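Local coordinates for GTPase-activating protein skywalker (Drosophila melanogaster, PDB 5HJQ) that acts as a Rab35 GTPase-activating protein that binds phosphoinositides through its TBC domain and regulates synaptic vesicle protein turnover by way of endosomal trafficking, at residues F134-F143 and R179-D187; Y167-D178 and Y198-H206. One frame throughout, in Å; residues are numbered along the deposited sequence.

Both interactions use helix 171-187 of the TBC domain: interaction 2 takes its N-terminal half with the loop before it, interaction 1 its C-terminal half. Each is partly buried, but interaction 1 lies farther out, its centre about 23 Å from the centre of the chain against about 14 Å for interaction 2. Helix 134-143 crosses the shared helix almost at a right angle, with an apolar middle, a polar bond at its exposed margin and, on the other side, a buried arginine wedged among Y135, W136, V139 and F143. Helix 198-204 crosses more obliquely, with H206 held by the loop before the shared helix and Y198 bonded to D178 on it. The two contacts join directly, V181 and I180 packing on Y198 and T201.

Interaction 1: F134-F143 and R179-D187; sequences FYWEMVHQVF and RIVNVLGYD
Y186 OH donates to Q141 OE1 at 2.7 Å, in the carbonyl plane of the amide and with a C=O...donor angle of 152°. The amide nitrogen is held as well, since Q141 NE2 donates to E137 OE2 one turn back, so both ends of this exposed amide have a partner, which favours one rotation of it. The Y186 ring lies against V142, whose CG2 stands over one face 3.8 Å from the ring centroid in a CH-pi contact; M138 SD reaches the same ring obliquely, a Met-aromatic contact. Deeper in, the branches of V183 divide the work: CG1 packs on M138 CB at 3.6 Å, and CG2 on Y135 CE1 at 3.8 Å. R179 enters as a knob among Y135, W136, V139 and F143, and the bend at chi3 (68°) turns its guanidinium to W136. The W136 ring meets the guanidinium edge-on, with CZ3 above one face and 3.9 Å from R179 NH2. R179 NE forms a salt bridge with E210, whose OE2 also bonds to Y135 OH. A leucine in place of R179 would probably leave E210 without its charged mate and the hole among those four side chains less well filled. The helix axes pass 9.7 Å apart at 88°, a near-perpendicular helix crossing with knob-into-hole packing within the all-helical Rab-GAP TBC domain.

Interaction 2: Y167-D178 and Y198-H206; sequences YHLTSTGRAVAD and YPITSILLH
L169 lies across the imidazole of H206, with CD2 over one ring face at 3.9 Å from the centroid, a CH-pi contact, and CG 3.5 Å from H206 CE1. The edge of the same ring is used by the backbone: H168 N donates to H206 NE2 at 3.3 Å, almost in the ring plane, though the bond is bent to 136° at the hydrogen. Loop 167-170 therefore grips the histidine by both face and edge, while the other leucine branch, CD1, rests against S202.

Y167 reaches along helix 198-204 from the far end of the loop. Its ring turns an edge to the P199 carbonyl, with P199 O in the ring plane and 3.5 Å from Y167 CE2, and that same carbon packs on I203 CG1 at 3.6 Å. The phenol oxygen, beside P199 CB, bonds to the carbonyl of L279.

Along the helix pair, A177 is the small residue at the closest backbone approach, where its CA lies 6.1 Å from S202 CA. Its methyl group fits between Y198 and L205, whose CD1 also touches V176. Y198, with CG anti to the backbone nitrogen (chi1 -165°), swings its ring over to helix 171-178 and donates from OH to D178 OD1 in a short bond of 2.5 Å. The carboxylate oxygen lies at the ring edge, yet the hydroxyl comes to it from above the carboxylate plane.

T170 is the N-cap of helix 171-178, its OG1 accepting from G173 N. Helices 171-178 and 198-204 run at 128° to each other, an oblique helix pair of the helical TBC fold, with the loop leading into the capped helix start folded along P199, S202, I203 and H206.

Interaction 1: F134-F143 and R179-D187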
loop_
_atom_site.group_PDB
_atom_site.type_symbol
_atom_site.label_atom_id
_atom_site.label_comp_id
_atom_site.label_asym_id
_atom_site.label_seq_id
_atom_site.Cartn_x
_atom_site.Cartn_y
_atom_site.Cartn_z
ATOM N N PHE A 134 -15.717 -16.509 12.652
ATOM C CA PHE A 134 -15.712 -15.316 13.499
ATOM C C PHE A 134 -16.194 -14.061 12.777
ATOM O O PHE A 134 -16.906 -13.242 13.359
ATOM C CB PHE A 134 -14.306 -15.081 14.055
ATOM C CG PHE A 134 -14.237 -14.007 15.098
ATOM C CD1 PHE A 134 -14.788 -14.207 16.353
ATOM C CD2 PHE A 134 -13.612 -12.800 14.831
ATOM C CE1 PHE A 134 -14.726 -13.220 17.318
ATOM C CE2 PHE A 134 -13.543 -11.810 15.793
ATOM C CZ PHE A 134 -14.101 -12.020 17.038
ATOM N N TYR A 135 -15.811 -13.921 11.511
ATOM C CA TYR A 135 -16.203 -12.762 10.715
ATOM C C TYR A 135 -17.714 -12.568 10.669
ATOM O O TYR A 135 -18.220 -11.489 10.964
ATOM C CB TYR A 135 -15.668 -12.883 9.287
ATOM C CG TYR A 135 -16.063 -11.720 8.406
ATOM C CD1 TYR A 135 -15.662 -10.427 8.716
ATOM C CD2 TYR A 135 -16.848 -11.909 7.275
ATOM C CE1 TYR A 135 -16.022 -9.352 7.922
ATOM C CE2 TYR A 135 -17.212 -10.838 6.470
ATOM C CZ TYR A 135 -16.794 -9.560 6.802
ATOM O OH TYR A 135 -17.148 -8.484 6.018
ATOM N N TRP A 136 -18.429 -13.624 10.303
ATOM C CA TRP A 136 -19.870 -13.537 10.107
ATOM C C TRP A 136 -20.618 -13.297 11.412
ATOM O O TRP A 136 -21.701 -12.712 11.415
ATOM C CB TRP A 136 -20.372 -14.800 9.413
ATOM C CG TRP A 136 -19.740 -14.949 8.074
ATOM C CD1 TRP A 136 -18.814 -15.877 7.698
ATOM C CD2 TRP A 136 -19.950 -14.105 6.937
ATOM N NE1 TRP A 136 -18.449 -15.675 6.388
ATOM C CE2 TRP A 136 -19.132 -14.593 5.901
ATOM C CE3 TRP A 136 -20.757 -12.990 6.695
ATOM C CZ2 TRP A 136 -19.101 -14.003 4.639
ATOM C CZ3 TRP A 136 -20.726 -12.408 5.443
ATOM C CH2 TRP A 136 -19.905 -12.916 4.429
ATOM N N GLU A 137 -20.033 -13.736 12.521
ATOM C CA GLU A 137 -20.555 -13.374 13.830
ATOM C C GLU A 137 -20.524 -11.858 13.990
ATOM O O GLU A 137 -21.516 -11.241 14.379
ATOM C CB GLU A 137 -19.749 -14.040 14.942
ATOM C CG GLU A 137 -20.292 -13.764 16.332
ATOM C CD GLU A 137 -21.722 -14.245 16.498
ATOM O OE1 GLU A 137 -22.022 -15.384 16.073
ATOM O OE2 GLU A 137 -22.546 -13.477 17.041
ATOM N N MET A 138 -19.372 -11.268 13.679
ATOM C CA MET A 138 -19.204 -9.819 13.717
ATOM C C MET A 138 -20.173 -9.127 12.763
ATOM O O MET A 138 -20.805 -8.133 13.120
ATOM C CB MET A 138 -17.767 -9.436 13.362
ATOM C CG MET A 138 -16.701 -10.014 14.283
ATOM S SD MET A 138 -16.718 -9.280 15.930
ATOM C CE MET A 138 -17.624 -10.528 16.840
ATOM N N VAL A 139 -20.276 -9.662 11.548
ATOM C CA VAL A 139 -21.203 -9.147 10.544
ATOM C C VAL A 139 -22.622 -9.089 11.089
ATOM O O VAL A 139 -23.344 -8.113 10.878
ATOM C CB VAL A 139 -21.187 -10.013 9.267
ATOM C CG1 VAL A 139 -22.282 -9.574 8.299
ATOM C CG2 VAL A 139 -19.823 -9.946 8.601
ATOM N N HIS A 140 -23.010 -10.140 11.802
ATOM C CA HIS A 140 -24.348 -10.226 12.364
ATOM C C HIS A 140 -24.551 -9.179 13.452
ATOM O O HIS A 140 -25.516 -8.419 13.417
ATOM C CB HIS A 140 -24.607 -11.625 12.923
ATOM C CG HIS A 140 -25.987 -12.137 12.653
ATOM N ND1 HIS A 140 -26.358 -12.673 11.437
ATOM C CD2 HIS A 140 -27.089 -12.192 13.439
ATOM C CE1 HIS A 140 -27.625 -13.038 11.487
ATOM N NE2 HIS A 140 -28.093 -12.759 12.690
ATOM N N GLN A 141 -23.632 -9.143 14.414
ATOM C CA GLN A 141 -23.733 -8.226 15.547
ATOM C C GLN A 141 -23.859 -6.766 15.111
ATOM O O GLN A 141 -24.560 -5.979 15.749
ATOM C CB GLN A 141 -22.525 -8.389 16.471
ATOM C CG GLN A 141 -22.403 -9.771 17.100
ATOM C CD GLN A 141 -21.326 -9.832 18.166
ATOM O OE1 GLN A 141 -20.723 -8.818 18.517
ATOM N NE2 GLN A 141 -21.077 -11.029 18.688
ATOM N N VAL A 142 -23.191 -6.411 14.018
ATOM C CA VAL A 142 -23.241 -5.043 13.514
ATOM C C VAL A 142 -24.516 -4.771 12.725
ATOM O O VAL A 142 -25.258 -3.836 13.029
ATOM C CB VAL A 142 -22.027 -4.722 12.615
ATOM C CG1 VAL A 142 -22.158 -3.321 12.031
ATOM C CG2 VAL A 142 -20.732 -4.853 13.398
ATOM N N PHE A 143 -24.770 -5.595 11.713
ATOM C CA PHE A 143 -25.833 -5.308 10.758
ATOM C C PHE A 143 -27.136 -6.053 11.043
ATOM O O PHE A 143 -28.186 -5.700 10.506
ATOM C CB PHE A 143 -25.349 -5.626 9.340
ATOM C CG PHE A 143 -24.230 -4.737 8.876
ATOM C CD1 PHE A 143 -24.499 -3.496 8.322
ATOM C CD2 PHE A 143 -22.909 -5.138 9.001
ATOM C CE1 PHE A 143 -23.473 -2.672 7.898
ATOM C CE2 PHE A 143 -21.879 -4.318 8.577
ATOM C CZ PHE A 143 -22.161 -3.083 8.028
ATOM N N ARG A 179 -18.518 -3.185 4.131
ATOM C CA ARG A 179 -18.901 -4.069 5.223
ATOM C C ARG A 179 -17.686 -4.500 6.038
ATOM O O ARG A 179 -17.749 -4.571 7.264
ATOM C CB ARG A 179 -19.645 -5.300 4.696
ATOM C CG ARG A 179 -20.021 -6.291 5.786
ATOM C CD ARG A 179 -21.217 -7.144 5.389
ATOM N NE ARG A 179 -20.917 -8.061 4.293
ATOM C CZ ARG A 179 -21.811 -8.871 3.738
ATOM N NH1 ARG A 179 -23.062 -8.874 4.174
ATOM N NH2 ARG A 179 -21.457 -9.676 2.745
ATOM N N ILE A 180 -16.584 -4.787 5.354
ATOM C CA ILE A 180 -15.369 -5.231 6.030
ATOM C C ILE A 180 -14.806 -4.155 6.959
ATOM O O ILE A 180 -14.477 -4.436 8.113
ATOM C CB ILE A 180 -14.276 -5.642 5.025
ATOM C CG1 ILE A 180 -14.720 -6.860 4.214
ATOM C CG2 ILE A 180 -12.980 -5.957 5.753
ATOM C CD1 ILE A 180 -13.622 -7.432 3.339
ATOM N N VAL A 181 -14.701 -2.926 6.461
ATOM C CA VAL A 181 -14.136 -1.838 7.258
ATOM C C VAL A 181 -15.054 -1.485 8.429
ATOM O O VAL A 181 -14.587 -1.044 9.479
ATOM C CB VAL A 181 -13.865 -0.575 6.405
ATOM C CG1 VAL A 181 -12.851 -0.879 5.316
ATOM C CG2 VAL A 181 -15.151 -0.037 5.800
ATOM N N ASN A 182 -16.357 -1.694 8.252
ATOM C CA ASN A 182 -17.310 -1.506 9.338
ATOM C C ASN A 182 -17.066 -2.520 10.442
ATOM O O ASN A 182 -17.061 -2.177 11.624
ATOM C CB ASN A 182 -18.747 -1.621 8.831
ATOM C CG ASN A 182 -19.340 -0.276 8.449
ATOM O OD1 ASN A 182 -20.106 0.315 9.210
ATOM N ND2 ASN A 182 -18.989 0.212 7.266
ATOM N N VAL A 183 -16.865 -3.772 10.041
ATOM C CA VAL A 183 -16.568 -4.848 10.975
ATOM C C VAL A 183 -15.252 -4.590 11.702
ATOM O O VAL A 183 -15.169 -4.736 12.923
ATOM C CB VAL A 183 -16.499 -6.213 10.257
ATOM C CG1 VAL A 183 -15.931 -7.275 11.183
ATOM C CG2 VAL A 183 -17.880 -6.621 9.748
ATOM N N LEU A 184 -14.228 -4.204 10.945
ATOM C CA LEU A 184 -12.922 -3.895 11.518
ATOM C C LEU A 184 -13.027 -2.775 12.544
ATOM O O LEU A 184 -12.507 -2.897 13.652
ATOM C CB LEU A 184 -11.928 -3.521 10.420
ATOM C CG LEU A 184 -11.338 -4.738 9.704
ATOM C CD1 LEU A 184 -10.438 -4.327 8.555
ATOM C CD2 LEU A 184 -10.580 -5.612 10.693
ATOM N N GLY A 185 -13.721 -1.702 12.177
ATOM C CA GLY A 185 -13.951 -0.590 13.085
ATOM C C GLY A 185 -14.691 -1.021 14.338
ATOM O O GLY A 185 -14.491 -0.460 15.417
ATOM N N TYR A 186 -15.541 -2.032 14.195
ATOM C CA TYR A 186 -16.325 -2.552 15.309
ATOM C C TYR A 186 -15.496 -3.427 16.247
ATOM O O TYR A 186 -15.665 -3.374 17.466
ATOM C CB TYR A 186 -17.520 -3.347 14.780
ATOM C CG TYR A 186 -18.305 -4.085 15.843
ATOM C CD1 TYR A 186 -19.004 -3.394 16.828
ATOM C CD2 TYR A 186 -18.364 -5.475 15.848
ATOM C CE1 TYR A 186 -19.733 -4.072 17.794
ATOM C CE2 TYR A 186 -19.091 -6.162 16.807
ATOM C CZ TYR A 186 -19.773 -5.455 17.777
ATOM O OH TYR A 186 -20.495 -6.129 18.737
ATOM N N ASP A 187 -14.604 -4.232 15.678
ATOM C CA ASP A 187 -13.814 -5.173 16.468
ATOM C C ASP A 187 -12.481 -4.568 16.909
ATOM O O ASP A 187 -11.881 -5.014 17.888
ATOM C CB ASP A 187 -13.564 -6.457 15.674
ATOM C CG ASP A 187 -13.122 -7.608 16.555
ATOM O OD1 ASP A 187 -13.738 -7.816 17.621
ATOM O OD2 ASP A 187 -12.153 -8.304 16.184
#

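Interaction 2: Y167-D178 and Y198-H206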
loop_
_atom_site.group_PDB
_atom_site.type_symbol
_atom_site.label_atom_id
_atom_site.label_comp_id
_atom_site.label_asym_id
_atom_site.label_seq_id
_atom_site.Cartn_x
_atom_site.Cartn_y
_atom_site.Cartn_z
ATOM N N TYR A 167 -10.755 1.038 -7.147
ATOM C CA TYR A 167 -10.068 0.426 -8.283
ATOM C C TYR A 167 -11.063 -0.240 -9.236
ATOM O O TYR A 167 -11.963 0.420 -9.750
ATOM C CB TYR A 167 -9.017 -0.576 -7.798
ATOM C CG TYR A 167 -8.018 0.032 -6.837
ATOM C CD1 TYR A 167 -7.084 0.963 -7.275
ATOM C CD2 TYR A 167 -8.012 -0.320 -5.492
ATOM C CE1 TYR A 167 -6.171 1.529 -6.401
ATOM C CE2 TYR A 167 -7.102 0.241 -4.610
ATOM C CZ TYR A 167 -6.185 1.164 -5.073
ATOM O OH TYR A 167 -5.275 1.723 -4.207
ATOM N N HIS A 168 -10.919 -1.543 -9.457
ATOM C CA HIS A 168 -11.752 -2.236 -10.437
ATOM C C HIS A 168 -12.948 -2.953 -9.815
ATOM O O HIS A 168 -13.638 -3.714 -10.492
ATOM C CB HIS A 168 -10.908 -3.239 -11.229
ATOM C CG HIS A 168 -9.804 -2.607 -12.019
ATOM N ND1 HIS A 168 -8.533 -3.138 -12.077
ATOM C CD2 HIS A 168 -9.779 -1.489 -12.782
ATOM C CE1 HIS A 168 -7.774 -2.373 -12.843
ATOM N NE2 HIS A 168 -8.506 -1.367 -13.283
ATOM N N LEU A 169 -13.198 -2.707 -8.531
ATOM C CA LEU A 169 -14.312 -3.349 -7.840
ATOM C C LEU A 169 -15.662 -2.942 -8.418
ATOM O O LEU A 169 -15.907 -1.767 -8.688
ATOM C CB LEU A 169 -14.286 -3.020 -6.345
ATOM C CG LEU A 169 -13.205 -3.658 -5.475
ATOM C CD1 LEU A 169 -13.431 -3.293 -4.011
ATOM C CD2 LEU A 169 -13.187 -5.165 -5.666
ATOM N N THR A 170 -16.538 -3.926 -8.598
ATOM C CA THR A 170 -17.911 -3.668 -9.005
ATOM C C THR A 170 -18.659 -2.959 -7.881
ATOM O O THR A 170 -18.099 -2.715 -6.811
ATOM C CB THR A 170 -18.646 -4.967 -9.364
ATOM O OG1 THR A 170 -18.724 -5.803 -8.204
ATOM C CG2 THR A 170 -17.909 -5.713 -10.468
ATOM N N SER A 171 -19.925 -2.633 -8.120
ATOM C CA SER A 171 -20.744 -1.989 -7.098
ATOM C C SER A 171 -20.911 -2.910 -5.891
ATOM O O SER A 171 -20.949 -2.454 -4.748
ATOM C CB SER A 171 -22.109 -1.599 -7.666
ATOM O OG SER A 171 -22.828 -2.746 -8.083
ATOM N N THR A 172 -21.003 -4.208 -6.156
ATOM C CA THR A 172 -21.093 -5.202 -5.095
ATOM C C THR A 172 -19.759 -5.323 -4.371
ATOM O O THR A 172 -19.711 -5.516 -3.156
ATOM C CB THR A 172 -21.507 -6.576 -5.646
ATOM O OG1 THR A 172 -22.726 -6.443 -6.386
ATOM C CG2 THR A 172 -21.714 -7.575 -4.512
ATOM N N GLY A 173 -18.674 -5.203 -5.128
ATOM C CA GLY A 173 -17.340 -5.260 -4.563
ATOM C C GLY A 173 -17.112 -4.151 -3.555
ATOM O O GLY A 173 -16.561 -4.387 -2.479
ATOM N N ARG A 174 -17.552 -2.944 -3.897
ATOM C CA ARG A 174 -17.411 -1.801 -3.002
ATOM C C ARG A 174 -18.235 -1.976 -1.729
ATOM O O ARG A 174 -17.780 -1.643 -0.631
ATOM C CB ARG A 174 -17.824 -0.507 -3.708
ATOM C CG ARG A 174 -17.022 -0.192 -4.960
ATOM C CD ARG A 174 -17.506 1.090 -5.620
ATOM N NE ARG A 174 -17.582 0.952 -7.072
ATOM C CZ ARG A 174 -18.717 0.846 -7.755
ATOM N NH1 ARG A 174 -19.880 0.877 -7.120
ATOM N NH2 ARG A 174 -18.690 0.715 -9.075
ATOM N N ALA A 175 -19.452 -2.490 -1.888
ATOM C CA ALA A 175 -20.357 -2.693 -0.762
ATOM C C ALA A 175 -19.782 -3.700 0.226
ATOM O O ALA A 175 -19.990 -3.593 1.434
ATOM C CB ALA A 175 -21.717 -3.150 -1.253
ATOM N N VAL A 176 -19.057 -4.680 -0.302
ATOM C CA VAL A 176 -18.399 -5.681 0.525
ATOM C C VAL A 176 -17.254 -5.040 1.310
ATOM O O VAL A 176 -17.087 -5.289 2.508
ATOM C CB VAL A 176 -17.865 -6.847 -0.329
ATOM C CG1 VAL A 176 -16.852 -7.660 0.450
ATOM C CG2 VAL A 176 -19.013 -7.720 -0.815
ATOM N N ALA A 177 -16.470 -4.216 0.621
ATOM C CA ALA A 177 -15.397 -3.456 1.253
ATOM C C ALA A 177 -15.943 -2.621 2.403
ATOM O O ALA A 177 -15.385 -2.617 3.501
ATOM C CB ALA A 177 -14.702 -2.569 0.235
ATOM N N ASP A 178 -17.048 -1.928 2.143
ATOM C CA ASP A 178 -17.710 -1.115 3.156
ATOM C C ASP A 178 -18.104 -1.944 4.369
ATOM O O ASP A 178 -18.033 -1.469 5.503
ATOM C CB ASP A 178 -18.948 -0.429 2.573
ATOM C CG ASP A 178 -18.612 0.517 1.438
ATOM O OD1 ASP A 178 -17.485 1.054 1.426
ATOM O OD2 ASP A 178 -19.478 0.725 0.559
ATOM N N TYR A 198 -8.828 1.112 3.862
ATOM C CA TYR A 198 -9.832 0.865 2.828
ATOM C C TYR A 198 -9.223 0.523 1.455
ATOM O O TYR A 198 -9.641 -0.461 0.843
ATOM C CB TYR A 198 -10.779 2.065 2.705
ATOM C CG TYR A 198 -12.054 1.778 1.939
ATOM C CD1 TYR A 198 -12.054 1.701 0.551
ATOM C CD2 TYR A 198 -13.259 1.595 2.601
ATOM C CE1 TYR A 198 -13.216 1.443 -0.152
ATOM C CE2 TYR A 198 -14.423 1.334 1.906
ATOM C CZ TYR A 198 -14.395 1.263 0.531
ATOM O OH TYR A 198 -15.551 1.008 -0.162
ATOM N N PRO A 199 -8.254 1.326 0.957
ATOM C CA PRO A 199 -7.667 0.972 -0.345
ATOM C C PRO A 199 -7.070 -0.435 -0.391
ATOM O O PRO A 199 -7.160 -1.103 -1.422
ATOM C CB PRO A 199 -6.570 2.025 -0.527
ATOM C CG PRO A 199 -7.072 3.200 0.216
ATOM C CD PRO A 199 -7.750 2.633 1.427
ATOM N N ILE A 200 -6.482 -0.878 0.715
ATOM C CA ILE A 200 -5.901 -2.213 0.792
ATOM C C ILE A 200 -6.997 -3.282 0.761
ATOM O O ILE A 200 -6.873 -4.296 0.068
ATOM C CB ILE A 200 -5.045 -2.379 2.063
ATOM C CG1 ILE A 200 -3.789 -1.505 1.984
ATOM C CG2 ILE A 200 -4.647 -3.833 2.260
ATOM C CD1 ILE A 200 -2.867 -1.663 3.177
ATOM N N THR A 201 -8.067 -3.038 1.511
ATOM C CA THR A 201 -9.222 -3.929 1.544
ATOM C C THR A 201 -9.752 -4.172 0.137
ATOM O O THR A 201 -10.076 -5.301 -0.226
ATOM C CB THR A 201 -10.351 -3.353 2.417
ATOM O OG1 THR A 201 -9.877 -3.182 3.757
ATOM C CG2 THR A 201 -11.561 -4.281 2.423
ATOM N N SER A 202 -9.822 -3.105 -0.651
ATOM C CA SER A 202 -10.256 -3.199 -2.038
ATOM C C SER A 202 -9.317 -4.067 -2.871
ATOM O O SER A 202 -9.764 -4.830 -3.722
ATOM C CB SER A 202 -10.361 -1.804 -2.660
ATOM O OG SER A 202 -11.448 -1.079 -2.111
ATOM N N ILE A 203 -8.017 -3.940 -2.627
ATOM C CA ILE A 203 -7.015 -4.700 -3.369
ATOM C C ILE A 203 -7.120 -6.193 -3.073
ATOM O O ILE A 203 -7.097 -7.022 -3.985
ATOM C CB ILE A 203 -5.589 -4.214 -3.040
ATOM C CG1 ILE A 203 -5.399 -2.765 -3.493
ATOM C CG2 ILE A 203 -4.555 -5.102 -3.704
ATOM C CD1 ILE A 203 -4.000 -2.231 -3.259
ATOM N N LEU A 204 -7.232 -6.524 -1.792
ATOM C CA LEU A 204 -7.408 -7.901 -1.358
ATOM C C LEU A 204 -8.613 -8.538 -2.041
ATOM O O LEU A 204 -8.551 -9.678 -2.497
ATOM C CB LEU A 204 -7.576 -7.957 0.158
ATOM C CG LEU A 204 -6.369 -7.527 0.988
ATOM C CD1 LEU A 204 -6.777 -7.351 2.433
ATOM C CD2 LEU A 204 -5.267 -8.563 0.865
ATOM N N LEU A 205 -9.699 -7.777 -2.122
ATOM C CA LEU A 205 -10.965 -8.261 -2.663
ATOM C C LEU A 205 -10.907 -8.582 -4.156
ATOM O O LEU A 205 -11.846 -9.152 -4.706
ATOM C CB LEU A 205 -12.064 -7.230 -2.399
ATOM C CG LEU A 205 -12.614 -7.218 -0.970
ATOM C CD1 LEU A 205 -13.628 -6.099 -0.782
ATOM C CD2 LEU A 205 -13.238 -8.577 -0.641
ATOM N N HIS A 206 -9.812 -8.216 -4.812
ATOM C CA HIS A 206 -9.658 -8.498 -6.235
ATOM C C HIS A 206 -9.208 -9.935 -6.496
ATOM O O HIS A 206 -9.192 -10.380 -7.642
ATOM C CB HIS A 206 -8.655 -7.528 -6.872
ATOM C CG HIS A 206 -9.218 -6.169 -7.156
ATOM N ND1 HIS A 206 -9.495 -5.254 -6.163
ATOM C CD2 HIS A 206 -9.556 -5.573 -8.323
ATOM C CE1 HIS A 206 -9.979 -4.152 -6.706
ATOM N NE2 HIS A 206 -10.027 -4.319 -8.016
#